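PDB 2EWO: putative agmatine deiminase from Streptococcus mutans, which probably hydrolyses agmatine to N-carbamoylputrescine and ammonia, as a member of the guanidine-modifying enzyme superfamily. Local coordinates for residues 52-60 and 313-321; 120-128 and 180-188. All coordinates share one frame; numbering follows the deposited sequence.

Contact 1 (52-60 and 313-321)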
loop_
_atom_site.group_PDB
_atom_site.type_symbol
_atom_site.label_atom_id
_atom_site.label_comp_id
_atom_site.label_asym_id
_atom_site.label_seq_id
_atom_site.Cartn_x
_atom_site.Cartn_y
_atom_site.Cartn_z
ATOM N N VAL A 52 -17.765 21.270 -2.203
ATOM C CA VAL A 52 -17.614 21.596 -3.621
ATOM C C VAL A 52 -18.179 20.490 -4.504
ATOM O O VAL A 52 -18.544 20.721 -5.663
ATOM C CB VAL A 52 -16.143 21.824 -3.999
ATOM C CG1 VAL A 52 -15.361 20.553 -3.817
ATOM C CG2 VAL A 52 -16.052 22.317 -5.436
ATOM N N ALA A 53 -18.251 19.285 -3.942
ATOM C CA ALA A 53 -18.793 18.138 -4.659
ATOM C C ALA A 53 -20.307 18.203 -4.557
ATOM O O ALA A 53 -21.017 18.206 -5.561
ATOM C CB ALA A 53 -18.282 16.840 -4.037
ATOM N N GLU A 54 -20.791 18.255 -3.327
ATOM C CA GLU A 54 -22.218 18.327 -3.089
ATOM C C GLU A 54 -22.847 19.478 -3.887
ATOM O O GLU A 54 -24.027 19.438 -4.227
ATOM C CB GLU A 54 -22.475 18.522 -1.598
ATOM C CG GLU A 54 -23.939 18.551 -1.194
ATOM C CD GLU A 54 -24.107 18.819 0.286
ATOM O OE1 GLU A 54 -23.667 19.899 0.749
ATOM O OE2 GLU A 54 -24.670 17.950 0.987
ATOM N N ALA A 55 -22.047 20.494 -4.186
ATOM C CA ALA A 55 -22.524 21.647 -4.937
ATOM C C ALA A 55 -22.857 21.294 -6.384
ATOM O O ALA A 55 -23.905 21.687 -6.899
ATOM C CB ALA A 55 -21.482 22.760 -4.901
ATOM N N ILE A 56 -21.964 20.562 -7.042
ATOM C CA ILE A 56 -22.182 20.178 -8.432
ATOM C C ILE A 56 -23.434 19.313 -8.506
ATOM O O ILE A 56 -24.119 19.286 -9.532
ATOM C CB ILE A 56 -21.010 19.337 -9.001
ATOM C CG1 ILE A 56 -19.671 19.749 -8.373
ATOM C CG2 ILE A 56 -20.958 19.510 -10.509
ATOM C CD1 ILE A 56 -19.112 21.046 -8.881
ATOM N N SER A 57 -23.712 18.613 -7.404
ATOM C CA SER A 57 -24.859 17.704 -7.275
ATOM C C SER A 57 -26.145 18.182 -7.924
ATOM O O SER A 57 -26.768 17.459 -8.708
ATOM C CB SER A 57 -25.167 17.423 -5.798
ATOM O OG SER A 57 -24.060 16.847 -5.128
ATOM N N GLU A 58 -26.555 19.395 -7.579
ATOM C CA GLU A 58 -27.789 19.934 -8.120
ATOM C C GLU A 58 -27.757 20.315 -9.599
ATOM O O GLU A 58 -28.770 20.730 -10.150
ATOM C CB GLU A 58 -28.254 21.132 -7.286
ATOM C CG GLU A 58 -27.199 22.185 -6.989
ATOM C CD GLU A 58 -27.824 23.543 -6.681
ATOM O OE1 GLU A 58 -28.408 24.146 -7.614
ATOM O OE2 GLU A 58 -27.749 24.006 -5.515
ATOM N N PHE A 59 -26.622 20.147 -10.264
ATOM C CA PHE A 59 -26.564 20.522 -11.670
ATOM C C PHE A 59 -26.313 19.338 -12.600
ATOM O O PHE A 59 -26.829 19.281 -13.725
ATOM C CB PHE A 59 -25.489 21.597 -11.849
ATOM C CG PHE A 59 -25.730 22.833 -11.013
ATOM C CD1 PHE A 59 -26.671 23.785 -11.405
ATOM C CD2 PHE A 59 -25.045 23.027 -9.816
ATOM C CE1 PHE A 59 -26.926 24.914 -10.618
ATOM C CE2 PHE A 59 -25.294 24.151 -9.022
ATOM C CZ PHE A 59 -26.238 25.097 -9.426
ATOM N N GLU A 60 -25.523 18.390 -12.110
ATOM C CA GLU A 60 -25.155 17.185 -12.851
ATOM C C GLU A 60 -24.492 16.213 -11.896
ATOM O O GLU A 60 -24.247 16.541 -10.738
ATOM C CB GLU A 60 -24.178 17.524 -13.982
ATOM C CG GLU A 60 -23.181 18.629 -13.648
ATOM C CD GLU A 60 -22.156 18.854 -14.743
ATOM O OE1 GLU A 60 -22.491 18.665 -15.928
ATOM O OE2 GLU A 60 -21.012 19.234 -14.419
ATOM N N ILE A 313 -17.468 25.904 -14.579
ATOM C CA ILE A 313 -18.629 26.200 -15.411
ATOM C C ILE A 313 -19.419 24.944 -15.783
ATOM O O ILE A 313 -19.209 24.374 -16.854
ATOM C CB ILE A 313 -18.211 26.895 -16.736
ATOM C CG1 ILE A 313 -17.493 28.209 -16.437
ATOM C CG2 ILE A 313 -19.436 27.147 -17.606
ATOM C CD1 ILE A 313 -18.313 29.190 -15.605
ATOM N N VAL A 314 -20.315 24.500 -14.908
ATOM C CA VAL A 314 -21.123 23.330 -15.230
ATOM C C VAL A 314 -22.266 23.857 -16.109
ATOM O O VAL A 314 -22.310 25.055 -16.423
ATOM C CB VAL A 314 -21.700 22.671 -13.956
ATOM C CG1 VAL A 314 -20.620 22.567 -12.911
ATOM C CG2 VAL A 314 -22.881 23.460 -13.429
ATOM N N ASN A 315 -23.167 22.976 -16.536
ATOM C CA ASN A 315 -24.291 23.424 -17.342
ATOM C C ASN A 315 -25.419 23.839 -16.395
ATOM O O ASN A 315 -25.799 23.094 -15.482
ATOM C CB ASN A 315 -24.749 22.333 -18.327
ATOM C CG ASN A 315 -24.897 20.962 -17.681
ATOM O OD1 ASN A 315 -25.531 20.811 -16.632
ATOM N ND2 ASN A 315 -24.319 19.949 -18.322
ATOM N N GLY A 316 -25.910 25.060 -16.598
ATOM C CA GLY A 316 -26.972 25.598 -15.763
ATOM C C GLY A 316 -26.546 25.914 -14.333
ATOM O O GLY A 316 -27.373 25.903 -13.422
ATOM N N GLY A 317 -25.262 26.199 -14.129
ATOM C CA GLY A 317 -24.786 26.503 -12.791
ATOM C C GLY A 317 -23.322 26.905 -12.721
ATOM O O GLY A 317 -22.538 26.621 -13.625
ATOM N N ILE A 318 -22.952 27.583 -11.642
ATOM C CA ILE A 318 -21.576 28.014 -11.443
ATOM C C ILE A 318 -21.176 27.722 -10.020
ATOM O O ILE A 318 -21.949 27.948 -9.088
ATOM C CB ILE A 318 -21.405 29.520 -11.693
ATOM C CG1 ILE A 318 -21.468 29.789 -13.196
ATOM C CG2 ILE A 318 -20.084 30.012 -11.094
ATOM C CD1 ILE A 318 -21.341 31.246 -13.555
ATOM N N ILE A 319 -19.969 27.195 -9.857
ATOM C CA ILE A 319 -19.453 26.880 -8.538
ATOM C C ILE A 319 -18.311 27.862 -8.332
ATOM O O ILE A 319 -17.263 27.751 -8.969
ATOM C CB ILE A 319 -18.939 25.433 -8.481
ATOM C CG1 ILE A 319 -19.934 24.494 -9.191
ATOM C CG2 ILE A 319 -18.728 25.026 -7.027
ATOM C CD1 ILE A 319 -21.293 24.321 -8.510
ATOM N N LEU A 320 -18.532 28.837 -7.457
ATOM C CA LEU A 320 -17.537 29.873 -7.196
ATOM C C LEU A 320 -16.964 29.825 -5.781
ATOM O O LEU A 320 -17.665 29.501 -4.817
ATOM C CB LEU A 320 -18.159 31.259 -7.453
ATOM C CG LEU A 320 -17.286 32.520 -7.383
ATOM C CD1 LEU A 320 -16.507 32.688 -8.690
ATOM C CD2 LEU A 320 -18.176 33.735 -7.155
ATOM N N PRO A 321 -15.666 30.145 -5.649
ATOM C CA PRO A 321 -14.986 30.144 -4.352
ATOM C C PRO A 321 -15.362 31.324 -3.468
ATOM O O PRO A 321 -15.536 32.433 -3.955
ATOM C CB PRO A 321 -13.508 30.129 -4.741
ATOM C CG PRO A 321 -13.488 30.829 -6.060
ATOM C CD PRO A 321 -14.700 30.283 -6.756
#
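Val-52 reaches Ile-319 with its CG2 methyl, the two branched side chains crossing at about a right angle. One turn on, Ala-55 CB lies 3.9 Å from Ile-319 CD1; helix 52-57 and strand 317-321 run nearly antiparallel (163°), their axes 9.0 Å apart at closest approach. Ile-56 works on two fronts: its CD1 meets Ile-319 CG1 at 3.6 Å, while CG2, held anti to the backbone N, turns to Val-314 CG1. Ile-56 O accepts from both Phe-59 N and Glu-60 N. Phe-59 lays one ring face over Gly-317, whose CA sits 3.8 Å from the ring centroid in a CH-pi contact. Its CB packs on Val-314 CG2 (3.6 Å), and the ring and the Ile-319 side chain run past each other in opposite directions, CE2 nearest CD1; Lys-343 and Val-345 of the neighbouring strand also touch Phe-59. The extended Glu-60 chain passes at a slant over Val-314, OE2 lying 3.5 Å from Val-314 CB and bonding to Gln-24 NE2. In this helix-on-sheet packing of the guanidine-modifying alpha/beta fold, helix 43-57 and the loop after it hold to the hairpin chiefly through hydrocarbon, with Gln-24 meeting the buried carboxylate.

Contact 2 (120-128 and 180-188); sequences FNAWGGLVD and LLHPSRNPH
His-182 sets its imidazole beside Asp-128, CE1 lying 4.1 Å from OD2 with ring and carboxylate planes only 6° apart. The ring is also tied within its own turn, a type I beta turn from His-182 to Arg-185: Ser-184 N donates to His-182 ND1 (3.3 Å) almost straight, at 171°, and from within the ring plane, which would help set the rotation of the imidazole. Ser-184, at the point where the two backbones come nearest, faces Gly-124; its carbonyl O receives a CA-H...O contact from Gly-124 CA (3.2 Å) and a weak bond from Arg-185 NH1. Arg-185 starts with CG anti to its backbone N, then bends at chi2 (80°) and chi3, which brings the guanidinium back over the other loop. Gly-124 N lies over the centre of one face, 3.6 Å from Arg-185 CZ, and NH2 comes 3.5 Å from Trp-123 CA. The same NH2 stands near the plane of the Trp-123 indole, at its edge. Both loops lack regular structure; a guanidinium laid face-on over the Trp-123/Gly-124 peptide, with its NE in a salt bridge to Glu-161, would help seat the loop after strand 113-119 against the one after helix 177-180.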
loop_
_atom_site.group_PDB
_atom_site.type_symbol
_atom_site.label_atom_id
_atom_site.label_comp_id
_atom_site.label_asym_id
_atom_site.label_seq_id
_atom_site.Cartn_x
_atom_site.Cartn_y
_atom_site.Cartn_z
ATOM N N PHE A 120 2.336 14.337 -17.479
ATOM C CA PHE A 120 2.290 15.091 -16.228
ATOM C C PHE A 120 3.576 14.894 -15.436
ATOM O O PHE A 120 3.985 13.764 -15.204
ATOM C CB PHE A 120 1.103 14.610 -15.392
ATOM C CG PHE A 120 0.980 15.282 -14.057
ATOM C CD1 PHE A 120 0.614 16.621 -13.972
ATOM C CD2 PHE A 120 1.206 14.565 -12.883
ATOM C CE1 PHE A 120 0.470 17.239 -12.742
ATOM C CE2 PHE A 120 1.064 15.170 -11.642
ATOM C CZ PHE A 120 0.695 16.512 -11.571
ATOM N N ASN A 121 4.215 15.976 -15.005
ATOM C CA ASN A 121 5.445 15.821 -14.239
ATOM C C ASN A 121 5.416 16.609 -12.934
ATOM O O ASN A 121 6.454 17.022 -12.426
ATOM C CB ASN A 121 6.645 16.244 -15.083
ATOM C CG ASN A 121 6.539 17.671 -15.552
ATOM O OD1 ASN A 121 7.484 18.223 -16.115
ATOM N ND2 ASN A 121 5.376 18.282 -15.326
ATOM N N ALA A 122 4.215 16.799 -12.398
ATOM C CA ALA A 122 4.010 17.530 -11.149
ATOM C C ALA A 122 4.374 19.012 -11.254
ATOM O O ALA A 122 4.978 19.587 -10.339
ATOM C CB ALA A 122 4.793 16.871 -10.011
ATOM N N TRP A 123 4.004 19.625 -12.375
ATOM C CA TRP A 123 4.281 21.040 -12.595
ATOM C C TRP A 123 5.779 21.327 -12.545
ATOM O O TRP A 123 6.253 22.023 -11.646
ATOM C CB TRP A 123 3.562 21.878 -11.529
ATOM C CG TRP A 123 2.100 21.599 -11.465
ATOM C CD1 TRP A 123 1.150 21.994 -12.365
ATOM C CD2 TRP A 123 1.430 20.768 -10.511
ATOM N NE1 TRP A 123 -0.070 21.453 -12.036
ATOM C CE2 TRP A 123 0.073 20.696 -10.902
ATOM C CE3 TRP A 123 1.841 20.072 -9.368
ATOM C CZ2 TRP A 123 -0.873 19.952 -10.188
ATOM C CZ3 TRP A 123 0.902 19.333 -8.658
ATOM C CH2 TRP A 123 -0.439 19.279 -9.071
ATOM N N GLY A 124 6.527 20.792 -13.505
ATOM C CA GLY A 124 7.964 21.026 -13.516
ATOM C C GLY A 124 8.785 19.755 -13.586
ATOM O O GLY A 124 9.633 19.607 -14.464
ATOM N N GLY A 125 8.539 18.839 -12.657
ATOM C CA GLY A 125 9.265 17.589 -12.652
ATOM C C GLY A 125 10.387 17.564 -11.646
ATOM O O GLY A 125 10.250 18.059 -10.527
ATOM N N LEU A 126 11.495 16.956 -12.045
ATOM C CA LEU A 126 12.666 16.864 -11.189
ATOM C C LEU A 126 13.367 18.210 -11.184
ATOM O O LEU A 126 14.297 18.447 -10.410
ATOM C CB LEU A 126 13.617 15.787 -11.710
ATOM C CG LEU A 126 13.418 14.365 -11.189
ATOM C CD1 LEU A 126 14.299 13.423 -11.976
ATOM C CD2 LEU A 126 13.747 14.305 -9.698
ATOM N N VAL A 127 12.907 19.096 -12.058
ATOM C CA VAL A 127 13.497 20.415 -12.159
ATOM C C VAL A 127 12.786 21.414 -11.261
ATOM O O VAL A 127 13.430 22.198 -10.567
ATOM C CB VAL A 127 13.501 20.899 -13.640
ATOM C CG1 VAL A 127 12.278 20.374 -14.360
ATOM C CG2 VAL A 127 13.564 22.421 -13.704
ATOM N N ASP A 128 11.461 21.376 -11.241
ATOM C CA ASP A 128 10.743 22.326 -10.412
ATOM C C ASP A 128 9.399 21.809 -9.927
ATOM O O ASP A 128 8.541 22.586 -9.515
ATOM C CB ASP A 128 10.555 23.627 -11.192
ATOM C CG ASP A 128 10.052 24.754 -10.327
ATOM O OD1 ASP A 128 10.681 25.020 -9.282
ATOM O OD2 ASP A 128 9.034 25.378 -10.696
ATOM N N LEU A 180 3.916 27.587 -20.057
ATOM C CA LEU A 180 4.168 26.659 -21.154
ATOM C C LEU A 180 5.585 26.721 -21.702
ATOM O O LEU A 180 6.042 25.773 -22.337
ATOM C CB LEU A 180 3.193 26.901 -22.306
ATOM C CG LEU A 180 1.686 26.824 -22.047
ATOM C CD1 LEU A 180 1.047 26.280 -23.302
ATOM C CD2 LEU A 180 1.343 25.936 -20.852
ATOM N N LEU A 181 6.267 27.841 -21.470
ATOM C CA LEU A 181 7.640 28.033 -21.951
ATOM C C LEU A 181 8.674 27.805 -20.861
ATOM O O LEU A 181 9.872 27.696 -21.142
ATOM C CB LEU A 181 7.814 29.446 -22.521
ATOM C CG LEU A 181 7.674 29.617 -24.035
ATOM C CD1 LEU A 181 6.386 28.976 -24.518
ATOM C CD2 LEU A 181 7.703 31.098 -24.387
ATOM N N HIS A 182 8.201 27.736 -19.618
ATOM C CA HIS A 182 9.067 27.512 -18.467
ATOM C C HIS A 182 10.057 26.400 -18.834
ATOM O O HIS A 182 9.708 25.462 -19.548
ATOM C CB HIS A 182 8.212 27.111 -17.254
ATOM C CG HIS A 182 8.878 27.336 -15.931
ATOM N ND1 HIS A 182 9.931 26.566 -15.484
ATOM C CD2 HIS A 182 8.636 28.243 -14.954
ATOM C CE1 HIS A 182 10.308 26.988 -14.289
ATOM N NE2 HIS A 182 9.539 28.006 -13.946
ATOM N N PRO A 183 11.312 26.504 -18.379
ATOM C CA PRO A 183 12.290 25.464 -18.705
ATOM C C PRO A 183 11.918 24.069 -18.174
ATOM O O PRO A 183 12.362 23.068 -18.727
ATOM C CB PRO A 183 13.588 26.010 -18.101
ATOM C CG PRO A 183 13.105 26.832 -16.934
ATOM C CD PRO A 183 11.921 27.554 -17.545
ATOM N N SER A 184 11.103 24.005 -17.118
ATOM C CA SER A 184 10.698 22.717 -16.542
ATOM C C SER A 184 9.442 22.193 -17.215
ATOM O O SER A 184 8.638 21.506 -16.597
ATOM C CB SER A 184 10.442 22.846 -15.031
ATOM O OG SER A 184 9.330 23.674 -14.739
ATOM N N ARG A 185 9.297 22.489 -18.499
ATOM C CA ARG A 185 8.110 22.082 -19.230
ATOM C C ARG A 185 8.378 22.221 -20.727
ATOM O O ARG A 185 8.127 23.278 -21.307
ATOM C CB ARG A 185 6.961 23.009 -18.829
ATOM C CG ARG A 185 5.579 22.447 -18.986
ATOM C CD ARG A 185 5.216 21.524 -17.832
ATOM N NE ARG A 185 4.564 22.206 -16.712
ATOM C CZ ARG A 185 5.153 23.083 -15.907
ATOM N NH1 ARG A 185 6.425 23.411 -16.080
ATOM N NH2 ARG A 185 4.464 23.628 -14.919
ATOM N N ASN A 186 8.909 21.174 -21.350
ATOM C CA ASN A 186 9.176 21.198 -22.793
ATOM C C ASN A 186 10.284 22.137 -23.261
ATOM O O ASN A 186 10.084 22.943 -24.167
ATOM C CB ASN A 186 7.891 21.539 -23.547
ATOM C CG ASN A 186 6.752 20.608 -23.194
ATOM O OD1 ASN A 186 5.574 20.908 -23.441
ATOM N ND2 ASN A 186 7.093 19.457 -22.617
ATOM N N PRO A 187 11.473 22.046 -22.649
ATOM C CA PRO A 187 12.591 22.906 -23.043
ATOM C C PRO A 187 13.295 22.377 -24.294
ATOM O O PRO A 187 14.427 22.746 -24.576
ATOM C CB PRO A 187 13.498 22.859 -21.822
ATOM C CG PRO A 187 13.331 21.461 -21.367
ATOM C CD PRO A 187 11.820 21.277 -21.440
ATOM N N HIS A 188 12.628 21.506 -25.035
ATOM C CA HIS A 188 13.217 20.940 -26.242
ATOM C C HIS A 188 12.318 21.340 -27.394
ATOM O O HIS A 188 12.593 21.071 -28.565
ATOM C CB HIS A 188 13.272 19.419 -26.119
ATOM C CG HIS A 188 11.923 18.776 -26.026
ATOM N ND1 HIS A 188 11.261 18.272 -27.125
ATOM C CD2 HIS A 188 11.092 18.595 -24.971
ATOM C CE1 HIS A 188 10.080 17.810 -26.753
ATOM N NE2 HIS A 188 9.954 17.995 -25.451
#

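Contact 1 and contact 2 lie on opposite sides of the centre of the chain, their centres 32 Å apart and their nearest atoms about 16 Å apart. Along the sequence, 120-128 and 180-188 are nested inside the long loop that contact 1 closes. Contact 1 is a buried helix-on-strand interface, contact 2 a partly buried meeting of two loops, in which an arginine lies over a peptide. Through Trp-123, contact 2 adjoins Trp-97, Asp-100 and His-222; the last two lie in sequence motifs resembling those of the family's active site, so contact 2 probably borders the catalytic pocket, whereas contact 1 is packing across the chain's centre from it. Leu-126 also packs on Leu-126 of a second subunit.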